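Malate dehydrogenase (Picrophilus torridus, PDB 4BGV) probably catalyses the reversible, NAD-dependent oxidation of malate to oxaloacetate, a step of the tricarboxylic acid cycle. Local coordinates at residues Ser6-Gly11 with Ala71-Ser76; Thr16-Leu21 with Gly27-Phe32; Lys60-Cys63 with Ser68-Ala71; Asp77-Thr82 with Glu109-Tyr114; Gly102-Val107 with Ile120-Asn125. One frame throughout, in Å; residues are numbered along the deposited sequence.

Contact 1: Ser6-Gly11 with Ala71-Ser76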
# COMPACT_ATOMS: atom_id res chain seq x y z
N SER A 6 7.10 14.17 16.01
CA SER A 6 6.42 14.38 17.27
C SER A 6 5.06 14.96 16.98
O SER A 6 4.94 15.86 16.14
CB SER A 6 7.21 15.33 18.18
OG SER A 6 8.40 14.72 18.66
N VAL A 7 4.04 14.45 17.66
CA VAL A 7 2.68 14.98 17.57
C VAL A 7 2.25 15.51 18.94
O VAL A 7 2.13 14.76 19.91
CB VAL A 7 1.70 13.88 17.10
CG1 VAL A 7 0.27 14.38 17.07
CG2 VAL A 7 2.12 13.35 15.72
N ILE A 8 2.03 16.82 19.01
CA ILE A 8 1.62 17.46 20.25
C ILE A 8 0.09 17.50 20.26
O ILE A 8 -0.54 18.13 19.40
CB ILE A 8 2.23 18.87 20.38
CG1 ILE A 8 3.76 18.80 20.34
CG2 ILE A 8 1.76 19.55 21.67
CD1 ILE A 8 4.43 20.18 20.47
N GLY A 9 -0.51 16.79 21.22
CA GLY A 9 -1.95 16.63 21.29
C GLY A 9 -2.31 15.19 20.95
O GLY A 9 -1.99 14.70 19.87
N ALA A 10 -2.96 14.51 21.89
CA ALA A 10 -3.34 13.11 21.69
C ALA A 10 -4.85 12.90 21.66
O ALA A 10 -5.34 11.80 21.89
CB ALA A 10 -2.69 12.22 22.75
N GLY A 11 -5.60 13.96 21.36
CA GLY A 11 -7.03 13.86 21.15
C GLY A 11 -7.31 13.23 19.79
O GLY A 11 -6.41 12.66 19.17
N ALA A 71 11.33 17.19 26.36
CA ALA A 71 12.70 16.82 25.98
C ALA A 71 12.73 15.63 25.02
O ALA A 71 13.64 15.50 24.20
CB ALA A 71 13.55 16.53 27.24
N GLU A 72 11.71 14.76 25.11
CA GLU A 72 11.56 13.62 24.22
C GLU A 72 11.32 13.97 22.74
O GLU A 72 11.37 13.10 21.88
CB GLU A 72 10.47 12.67 24.73
CG GLU A 72 10.78 12.04 26.09
CD GLU A 72 11.87 10.99 26.01
OE1 GLU A 72 12.33 10.70 24.89
OE2 GLU A 72 12.27 10.46 27.07
N MET A 73 11.08 15.24 22.43
CA MET A 73 10.94 15.68 21.04
C MET A 73 12.29 15.82 20.34
O MET A 73 12.33 15.95 19.13
CB MET A 73 10.20 17.02 20.93
CG MET A 73 8.76 16.98 21.42
SD MET A 73 7.87 18.47 20.92
CE MET A 73 8.83 19.76 21.70
N LYS A 74 13.38 15.79 21.11
CA LYS A 74 14.72 15.99 20.54
C LYS A 74 14.94 15.16 19.28
O LYS A 74 14.66 13.96 19.24
CB LYS A 74 15.80 15.68 21.57
CG LYS A 74 15.74 14.27 22.14
CD LYS A 74 16.83 14.05 23.19
CE LYS A 74 16.71 12.67 23.82
NZ LYS A 74 17.83 12.43 24.77
N GLY A 75 15.43 15.82 18.23
CA GLY A 75 15.75 15.15 16.98
C GLY A 75 14.55 14.88 16.08
O GLY A 75 14.66 14.13 15.12
N SER A 76 13.41 15.50 16.38
CA SER A 76 12.23 15.34 15.53
C SER A 76 12.45 16.07 14.21
O SER A 76 12.86 17.23 14.20
CB SER A 76 10.98 15.90 16.21
OG SER A 76 10.60 15.12 17.35
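Ser-6 and Ser-76 meet hydroxyl to hydroxyl at the tight end of this contact. OG of Ser-6 donates a hydrogen bond to OG of Ser-76 at 2.6 Å. That second hydroxyl passes the chain on, donating to the carbonyl O of Met-73, also at 2.6 Å. The same carbonyl accepts the backbone N of Ser-76, the bond that closes a type II turn from Met-73 to Ser-76. Ser-76 thus grips the turn through both its backbone and its side chain. Next to the serines, CG of Met-73 packs 3.6 Å from OG of Ser-6. Residues 6-8 are the end of strand 4-8, the first strand of the Rossmann fold. It runs into the glycine-rich turn of Gly-9, Ala-10 and Gly-11, which by similarity belongs to the NAD(+) site. Further along the strand the fit is looser. Met-73 bends at its last torsion (chi3 -60°), and its SD lies 3.9 Å from CD1 of Ile-8, the two side chains crossing at about a right angle. Ile-79 touches both of them. The four touching residues are all buried, whereas the middle of the turn, Lys-74 and Gly-75, faces solvent.

Contact 2: Thr16-Leu21 with Gly27-Phe32; sequences TVAQTL and GDIYIF
Ile-29 sets CG2 anti to the backbone N and CG1 beside it (chi1 -63°), which spreads its two branches over helix segment 16-21. CG2 meets CB of Ala-18 at 3.8 Å. The other branch ends in CD1, which lies 3.7 Å from CB of Leu-21 and also touches the carbonyl O of Ala-18. Two residues on, Ile-31 brings its CD1 to 3.6 Å from CB of Ala-18. The small methyl of Ala-18 is therefore shared by two isoleucines of the strand. No hydrogen bond crosses here; the contact is apolar and buried. Cutting Ile-29 back to an alanine would probably open a gap beside Ala-18 and leave CB of Leu-21 without its partner on the strand. The helix and strand segments run nearly antiparallel, at 168°, with axes 9.0 Å apart. They are the second and third elements of the beta-alpha-beta unit made by strand 4-8, helix 12-23 and strand 28-33. Helix 38-47 packs against Ala-18 and Ile-31, Ala-239 of helix 232-246 touches Leu-21, and Tyr-232 of the second subunit reaches Thr-16 and Gln-19.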
# COMPACT_ATOMS: atom_id res chain seq x y z
N THR A 16 -5.20 10.45 15.36
CA THR A 16 -5.47 10.02 13.99
C THR A 16 -4.24 10.28 13.13
O THR A 16 -3.85 9.45 12.31
CB THR A 16 -6.69 10.76 13.41
OG1 THR A 16 -7.83 10.44 14.21
CG2 THR A 16 -6.99 10.33 11.96
N VAL A 17 -3.62 11.44 13.33
CA VAL A 17 -2.39 11.75 12.63
C VAL A 17 -1.36 10.66 12.92
O VAL A 17 -0.72 10.15 12.00
CB VAL A 17 -1.82 13.12 13.03
CG1 VAL A 17 -0.40 13.31 12.47
CG2 VAL A 17 -2.73 14.24 12.52
N ALA A 18 -1.20 10.31 14.19
CA ALA A 18 -0.22 9.30 14.58
C ALA A 18 -0.51 7.95 13.92
O ALA A 18 0.39 7.30 13.37
CB ALA A 18 -0.16 9.16 16.11
N GLN A 19 -1.78 7.54 13.94
CA GLN A 19 -2.14 6.25 13.34
C GLN A 19 -1.94 6.31 11.82
O GLN A 19 -1.53 5.32 11.20
CB GLN A 19 -3.58 5.87 13.67
CG GLN A 19 -4.06 4.57 12.99
CD GLN A 19 -3.34 3.31 13.51
OE1 GLN A 19 -3.83 2.63 14.42
NE2 GLN A 19 -2.20 2.99 12.91
N THR A 20 -2.21 7.46 11.23
CA THR A 20 -2.04 7.65 9.79
C THR A 20 -0.56 7.59 9.38
O THR A 20 -0.20 6.91 8.39
CB THR A 20 -2.66 9.00 9.34
OG1 THR A 20 -4.05 8.98 9.66
CG2 THR A 20 -2.50 9.20 7.84
N LEU A 21 0.29 8.30 10.12
CA LEU A 21 1.73 8.26 9.88
C LEU A 21 2.27 6.84 10.01
O LEU A 21 3.15 6.45 9.25
CB LEU A 21 2.48 9.16 10.86
CG LEU A 21 2.16 10.66 10.66
CD1 LEU A 21 2.82 11.49 11.74
CD2 LEU A 21 2.59 11.14 9.26
N GLY A 27 7.60 7.41 9.72
CA GLY A 27 8.76 7.43 10.59
C GLY A 27 8.34 7.06 12.00
O GLY A 27 7.18 6.73 12.21
N ASP A 28 9.27 7.11 12.95
CA ASP A 28 8.91 6.90 14.35
C ASP A 28 8.02 8.04 14.82
O ASP A 28 8.16 9.17 14.36
CB ASP A 28 10.17 6.81 15.21
CG ASP A 28 11.04 5.61 14.85
OD1 ASP A 28 10.48 4.54 14.52
OD2 ASP A 28 12.27 5.74 14.90
N ILE A 29 7.11 7.75 15.74
CA ILE A 29 6.11 8.73 16.12
C ILE A 29 6.07 8.84 17.64
O ILE A 29 5.81 7.86 18.33
CB ILE A 29 4.74 8.30 15.60
CG1 ILE A 29 4.74 8.25 14.07
CG2 ILE A 29 3.65 9.27 16.06
CD1 ILE A 29 3.98 7.08 13.53
N TYR A 30 6.36 10.03 18.15
CA TYR A 30 6.23 10.32 19.58
C TYR A 30 5.03 11.25 19.83
O TYR A 30 4.92 12.32 19.21
CB TYR A 30 7.50 10.98 20.13
CG TYR A 30 8.67 10.04 20.34
CD1 TYR A 30 8.75 8.83 19.67
CD2 TYR A 30 9.70 10.37 21.22
CE1 TYR A 30 9.82 7.96 19.87
CE2 TYR A 30 10.78 9.52 21.42
CZ TYR A 30 10.83 8.32 20.74
OH TYR A 30 11.90 7.46 20.93
N ILE A 31 4.14 10.84 20.73
CA ILE A 31 2.89 11.59 20.96
C ILE A 31 2.98 12.24 22.34
O ILE A 31 3.50 11.64 23.28
CB ILE A 31 1.64 10.66 20.91
CG1 ILE A 31 1.68 9.76 19.67
CG2 ILE A 31 0.34 11.48 20.91
CD1 ILE A 31 0.54 8.78 19.62
N PHE A 32 2.48 13.47 22.44
CA PHE A 32 2.52 14.24 23.69
C PHE A 32 1.14 14.81 24.04
O PHE A 32 0.42 15.29 23.17
CB PHE A 32 3.53 15.39 23.58
CG PHE A 32 4.93 14.93 23.27
CD1 PHE A 32 5.30 14.61 21.96
CD2 PHE A 32 5.87 14.79 24.28
CE1 PHE A 32 6.58 14.15 21.67
CE2 PHE A 32 7.16 14.35 24.01
CZ PHE A 32 7.52 14.02 22.69

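Contact 3: Lys60-Cys63 with Ser68-Ala71; sequences KGFC and SKYA
Lys-69 and Phe-62 cross at about a right angle, and the lysine meets the ring through its aliphatic part. CD of Lys-69 lies 4.1 Å from CD1 of Phe-62 and comes to the ring obliquely. Phe-62 has its CG beside the backbone N (chi1 -59°), which turns the ring to the side where Lys-69 stands. The lysine does not run out straight. It bends at chi2 (-78°) and again at chi4, and the first bend carries CD round to the phenylalanine.

The closer approach is to the backbone. The carbonyl O of Cys-63 lies 3.1 Å from CG of Lys-69 and 3.3 Å from its CB. Both are carbon atoms, so this is a close van der Waals contact and not a hydrogen bond. CB of Cys-63 points away from Lys-69, and the residue takes part through its carbonyl. No polar bond links the two segments, and the contact lies at the surface, with Lys-69 exposed.

Strand 59-63 is an edge strand of the parallel sheet within the chain. It pairs with strand 28-33 through backbone bonds of Phe-62 to Ile-31 and Asp-33, and the Phe-62 ring meets that of Phe-32. Within the 3-10 segment, Tyr-70 points away from the strand and packs on Ala-110 and Tyr-114 of helix 93-114.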
# COMPACT_ATOMS: atom_id res chain seq x y z
N LYS A 60 5.63 6.02 20.69
CA LYS A 60 5.67 6.25 22.15
C LYS A 60 4.78 7.42 22.54
O LYS A 60 4.52 8.32 21.73
CB LYS A 60 7.10 6.52 22.60
CG LYS A 60 8.06 5.36 22.41
CD LYS A 60 9.42 5.67 23.03
CE LYS A 60 10.38 4.50 22.91
NZ LYS A 60 10.02 3.38 23.82
N GLY A 61 4.30 7.42 23.79
CA GLY A 61 3.50 8.54 24.27
C GLY A 61 3.98 9.07 25.61
O GLY A 61 4.45 8.29 26.45
N PHE A 62 3.84 10.38 25.84
CA PHE A 62 4.38 11.01 27.04
C PHE A 62 3.40 12.02 27.61
O PHE A 62 2.67 12.67 26.86
CB PHE A 62 5.69 11.72 26.70
CG PHE A 62 6.74 10.81 26.16
CD1 PHE A 62 7.55 10.09 27.03
CD2 PHE A 62 6.89 10.64 24.79
CE1 PHE A 62 8.53 9.23 26.53
CE2 PHE A 62 7.85 9.78 24.29
CZ PHE A 62 8.68 9.08 25.16
N CYS A 63 3.39 12.16 28.94
CA CYS A 63 2.55 13.16 29.59
C CYS A 63 3.33 14.45 29.79
O CYS A 63 4.41 14.44 30.39
CB CYS A 63 2.01 12.65 30.93
SG CYS A 63 0.92 13.84 31.76
N SER A 68 9.11 19.17 31.26
CA SER A 68 10.38 18.50 31.04
C SER A 68 10.25 17.31 30.07
O SER A 68 11.20 16.95 29.37
CB SER A 68 10.99 18.04 32.36
OG SER A 68 10.16 17.07 32.99
N LYS A 69 9.06 16.71 30.02
CA LYS A 69 8.81 15.60 29.09
C LYS A 69 8.94 15.99 27.61
O LYS A 69 9.16 15.13 26.76
CB LYS A 69 7.45 14.96 29.36
CG LYS A 69 7.48 14.00 30.56
CD LYS A 69 8.11 12.69 30.17
CE LYS A 69 8.65 11.96 31.38
NZ LYS A 69 7.68 11.99 32.51
N TYR A 70 8.80 17.27 27.30
CA TYR A 70 8.98 17.72 25.92
C TYR A 70 10.41 17.48 25.43
O TYR A 70 10.69 17.56 24.24
CB TYR A 70 8.64 19.20 25.76
CG TYR A 70 7.17 19.49 25.57
CD1 TYR A 70 6.48 19.01 24.46
CD2 TYR A 70 6.48 20.29 26.48
CE1 TYR A 70 5.14 19.30 24.28
CE2 TYR A 70 5.14 20.59 26.29
CZ TYR A 70 4.48 20.10 25.19
OH TYR A 70 3.15 20.39 25.00
N ALA A 71 11.33 17.19 26.36
CA ALA A 71 12.70 16.82 25.98
C ALA A 71 12.73 15.63 25.02
O ALA A 71 13.64 15.50 24.20
CB ALA A 71 13.55 16.53 27.24

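Contact 4: Asp77-Thr82 with Glu109-Tyr114; sequences DVIVVT and EAIKKY
Ile-79 and Ile-111 make the main apolar contact, reaching toward each other tip to tip. CD1 of Ile-79 fits between the two branches of Ile-111, 3.9 Å from CG1 and 4.0 Å from CG2. In Ile-79, CG1 stands beside the backbone N (chi1 -60°) and the chain then runs extended (chi2 174°), which carries CD1 out from the strand to the helix. Ile-111 also reaches the next residue of the strand that faces the helix. Its CD1 lies 4.2 Å from CG2 of Val-81, a lighter touch. One helix residue thus spans two strand residues, and all three are buried. Ile-120 of strand 119-122 packs on all three as well.

Hydrogen bonds between the two segments are absent. Those at hand lie within each element or lead to its neighbours. In the helix, the backbone N of Tyr-114 bonds to the carbonyl O of Ala-110 at 2.9 Å. The strand is held in the sheet by backbone bonds from Val-78 to Ser-6 and from Ile-79 to Lys-119 and Val-121.

Charged groups lie away from the apolar contact. Asp-77 forms a salt bridge with Lys-119, and Glu-109 forms one with Lys-105.

Strand 78-81, helix 93-114 and strand 119-122 form a beta-alpha-beta unit, the repeating element of the Rossmann-type NAD-binding domain.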
# COMPACT_ATOMS: atom_id res chain seq x y z
N ASP A 77 12.19 15.41 13.09
CA ASP A 77 12.28 16.09 11.80
C ASP A 77 11.08 17.02 11.64
O ASP A 77 11.22 18.13 11.11
CB ASP A 77 12.31 15.08 10.66
CG ASP A 77 12.61 15.73 9.32
OD1 ASP A 77 13.53 16.57 9.25
OD2 ASP A 77 11.92 15.39 8.33
N VAL A 78 9.91 16.57 12.10
CA VAL A 78 8.68 17.34 12.04
C VAL A 78 7.97 17.26 13.37
O VAL A 78 7.94 16.20 14.00
CB VAL A 78 7.74 16.83 10.91
CG1 VAL A 78 6.38 17.54 10.96
CG2 VAL A 78 8.41 17.03 9.55
N ILE A 79 7.42 18.39 13.81
CA ILE A 79 6.52 18.42 14.95
C ILE A 79 5.15 18.90 14.47
O ILE A 79 5.05 19.93 13.80
CB ILE A 79 7.03 19.40 16.03
CG1 ILE A 79 8.41 18.94 16.51
CG2 ILE A 79 6.03 19.52 17.20
CD1 ILE A 79 9.07 19.92 17.48
N VAL A 80 4.11 18.15 14.80
CA VAL A 80 2.75 18.48 14.42
C VAL A 80 2.04 19.05 15.65
O VAL A 80 1.93 18.37 16.67
CB VAL A 80 1.99 17.22 13.94
CG1 VAL A 80 0.59 17.59 13.48
CG2 VAL A 80 2.77 16.52 12.82
N VAL A 81 1.57 20.29 15.56
CA VAL A 81 0.91 20.92 16.70
C VAL A 81 -0.61 20.83 16.59
O VAL A 81 -1.22 21.50 15.75
CB VAL A 81 1.36 22.40 16.84
CG1 VAL A 81 0.69 23.07 18.06
CG2 VAL A 81 2.88 22.48 16.95
N THR A 82 -1.23 19.99 17.43
CA THR A 82 -2.68 19.85 17.42
C THR A 82 -3.26 20.18 18.79
O THR A 82 -4.40 19.86 19.07
CB THR A 82 -3.13 18.41 17.08
OG1 THR A 82 -2.93 17.55 18.22
CG2 THR A 82 -2.36 17.86 15.91
N GLU A 109 7.54 27.92 22.74
CA GLU A 109 8.66 28.05 23.68
C GLU A 109 9.29 26.71 24.02
O GLU A 109 10.52 26.60 24.11
CB GLU A 109 8.24 28.83 24.94
CG GLU A 109 8.09 30.33 24.62
CD GLU A 109 7.28 31.10 25.64
OE1 GLU A 109 6.74 30.47 26.59
OE2 GLU A 109 7.17 32.34 25.49
N ALA A 110 8.46 25.68 24.21
CA ALA A 110 8.96 24.33 24.43
C ALA A 110 9.70 23.78 23.20
O ALA A 110 10.71 23.09 23.34
CB ALA A 110 7.82 23.38 24.84
N ILE A 111 9.20 24.07 22.01
CA ILE A 111 9.87 23.64 20.79
C ILE A 111 11.25 24.31 20.65
O ILE A 111 12.23 23.65 20.28
CB ILE A 111 9.01 23.94 19.53
CG1 ILE A 111 7.78 23.02 19.50
CG2 ILE A 111 9.83 23.76 18.27
CD1 ILE A 111 6.69 23.47 18.49
N LYS A 112 11.32 25.60 20.94
CA LYS A 112 12.58 26.31 20.89
C LYS A 112 13.58 25.71 21.87
O LYS A 112 14.77 25.57 21.56
CB LYS A 112 12.37 27.79 21.23
CG LYS A 112 13.66 28.60 21.26
CD LYS A 112 13.38 30.03 21.66
CE LYS A 112 14.60 30.91 21.44
NZ LYS A 112 14.26 32.35 21.55
N LYS A 113 13.10 25.34 23.04
CA LYS A 113 13.96 24.79 24.09
C LYS A 113 14.44 23.37 23.79
O LYS A 113 15.59 23.04 24.06
CB LYS A 113 13.24 24.82 25.44
CG LYS A 113 14.07 24.25 26.60
CD LYS A 113 13.33 24.41 27.91
CE LYS A 113 14.20 24.04 29.10
NZ LYS A 113 13.47 24.30 30.37
N TYR A 114 13.56 22.53 23.24
CA TYR A 114 13.90 21.11 23.15
C TYR A 114 14.17 20.55 21.76
O TYR A 114 14.80 19.49 21.62
CB TYR A 114 12.81 20.27 23.82
CG TYR A 114 12.72 20.48 25.31
CD1 TYR A 114 13.74 20.05 26.16
CD2 TYR A 114 11.61 21.08 25.88
CE1 TYR A 114 13.65 20.22 27.53
CE2 TYR A 114 11.52 21.26 27.26
CZ TYR A 114 12.54 20.83 28.07
OH TYR A 114 12.46 21.00 29.45

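Contact 5: Gly102-Val107 with Ile120-Asn125; sequences GIMKSV and IVVVTN
The second half of a beta-alpha-beta unit of the Rossmann fold is joined here: helix 93-114 packs on strand 119-122 and on the loop that follows it. By similarity that loop, Val-123 to Asn-125, binds NAD(+), and Asn-125 also binds substrate. Met-104 carries the whole contact from the helix side. Bends at chi2 (-60°) and chi3 (97°) fold the sulfur and methyl toward Thr-124. The two side chains meet tip to tip. CE of Met-104 lies 3.5 Å from OG1 of Thr-124 and 3.9 Å from its CB. SD of Met-104 adds a looser apolar touch, 4.3 Å from CG1 of Val-122. With an alanine at Met-104, Thr-124 and Val-122 are likely to lose their partner on this helix segment, and a gap to open between helix and loop. Met-130, Ala-133 and Ile-134 of helix 127-138 also pack on Met-104, and Val-81 touches it from strand 78-81. No hydrogen bond crosses between the segments. The buried hydroxyl of Thr-124 bonds instead to the carbonyl O of Ala-83, which ties the loop to the one that follows strand 78-81. The same OG1 of Thr-124 that meets the methyl also has SD of Met-104 beside it, at 4.0 Å.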
# COMPACT_ATOMS: atom_id res chain seq x y z
N GLY A 102 -2.21 31.71 23.30
CA GLY A 102 -1.44 31.47 24.50
C GLY A 102 -0.88 30.06 24.53
O GLY A 102 0.26 29.86 24.94
N ILE A 103 -1.68 29.10 24.09
CA ILE A 103 -1.22 27.71 24.00
C ILE A 103 -0.08 27.59 22.99
O ILE A 103 0.93 26.93 23.25
CB ILE A 103 -2.40 26.76 23.65
CG1 ILE A 103 -3.42 26.75 24.79
CG2 ILE A 103 -1.90 25.35 23.39
CD1 ILE A 103 -4.74 26.09 24.42
N MET A 104 -0.20 28.26 21.85
CA MET A 104 0.85 28.23 20.83
C MET A 104 2.13 28.86 21.37
O MET A 104 3.23 28.40 21.07
CB MET A 104 0.43 28.95 19.54
CG MET A 104 -0.76 28.33 18.80
SD MET A 104 -0.50 26.62 18.28
CE MET A 104 -1.31 25.74 19.61
N LYS A 105 1.98 29.93 22.15
CA LYS A 105 3.14 30.60 22.73
C LYS A 105 3.94 29.63 23.61
O LYS A 105 5.15 29.50 23.46
CB LYS A 105 2.74 31.88 23.50
CG LYS A 105 3.94 32.68 24.02
CD LYS A 105 3.54 34.11 24.46
CE LYS A 105 4.76 34.92 24.93
NZ LYS A 105 5.39 34.34 26.16
N SER A 106 3.26 28.93 24.52
CA SER A 106 3.96 28.00 25.39
C SER A 106 4.47 26.77 24.64
O SER A 106 5.56 26.27 24.93
CB SER A 106 3.09 27.59 26.59
OG SER A 106 2.02 26.76 26.20
N VAL A 107 3.69 26.27 23.68
CA VAL A 107 4.16 25.17 22.83
C VAL A 107 5.40 25.58 22.04
O VAL A 107 6.38 24.84 21.99
CB VAL A 107 3.06 24.62 21.89
CG1 VAL A 107 3.67 23.77 20.79
CG2 VAL A 107 2.05 23.79 22.69
N ILE A 120 7.81 22.54 11.45
CA ILE A 120 6.57 22.49 12.21
C ILE A 120 5.36 22.51 11.29
O ILE A 120 5.30 23.31 10.36
CB ILE A 120 6.45 23.70 13.18
CG1 ILE A 120 7.81 23.97 13.85
CG2 ILE A 120 5.33 23.46 14.21
CD1 ILE A 120 8.35 22.80 14.70
N VAL A 121 4.40 21.62 11.55
CA VAL A 121 3.10 21.64 10.87
C VAL A 121 2.05 21.98 11.92
O VAL A 121 1.77 21.19 12.83
CB VAL A 121 2.77 20.28 10.20
CG1 VAL A 121 1.32 20.27 9.69
CG2 VAL A 121 3.75 20.00 9.04
N VAL A 122 1.47 23.18 11.79
CA VAL A 122 0.53 23.68 12.79
C VAL A 122 -0.90 23.41 12.34
O VAL A 122 -1.27 23.76 11.22
CB VAL A 122 0.74 25.20 13.03
CG1 VAL A 122 -0.19 25.70 14.13
CG2 VAL A 122 2.19 25.47 13.40
N VAL A 123 -1.70 22.80 13.22
CA VAL A 123 -3.05 22.35 12.89
C VAL A 123 -4.13 23.16 13.61
O VAL A 123 -5.20 23.39 13.06
CB VAL A 123 -3.23 20.87 13.27
CG1 VAL A 123 -4.70 20.42 13.14
CG2 VAL A 123 -2.27 19.99 12.46
N THR A 124 -3.84 23.56 14.83
CA THR A 124 -4.76 24.35 15.65
C THR A 124 -5.40 25.51 14.85
O THR A 124 -4.69 26.33 14.26
CB THR A 124 -4.02 24.89 16.89
OG1 THR A 124 -3.30 23.82 17.54
CG2 THR A 124 -5.00 25.51 17.89
N ASN A 125 -6.73 25.57 14.82
CA ASN A 125 -7.45 26.54 14.00
C ASN A 125 -7.67 27.90 14.70
O ASN A 125 -7.91 27.94 15.90
CB ASN A 125 -8.78 25.93 13.53
CG ASN A 125 -9.65 26.92 12.75
OD1 ASN A 125 -9.48 27.09 11.54
ND2 ASN A 125 -10.61 27.54 13.43

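Overall arrangement
All five contacts lie in the NAD-binding domain and reach its six-stranded parallel sheet. Strand 4-8 of contact 1 lies between strand 28-33 of contact 2 and strand 78-81 of contact 4. Strand 59-63 of contact 3 flanks one end, and strand 119-122 of contact 5 continues the other. Contacts 1 and 3 share Ala-71, with centres about 7 Å apart. Contacts 4 and 5, about 9 Å apart between centres, both use helix 93-114. Contact 2 falls within the span of contact 1; contacts 1 to 3 close before contact 4 opens; contacts 4 and 5 interleave. Contacts 1 and 5 hold residues of the probable NAD(+) site; the others pack the same sheet beside it.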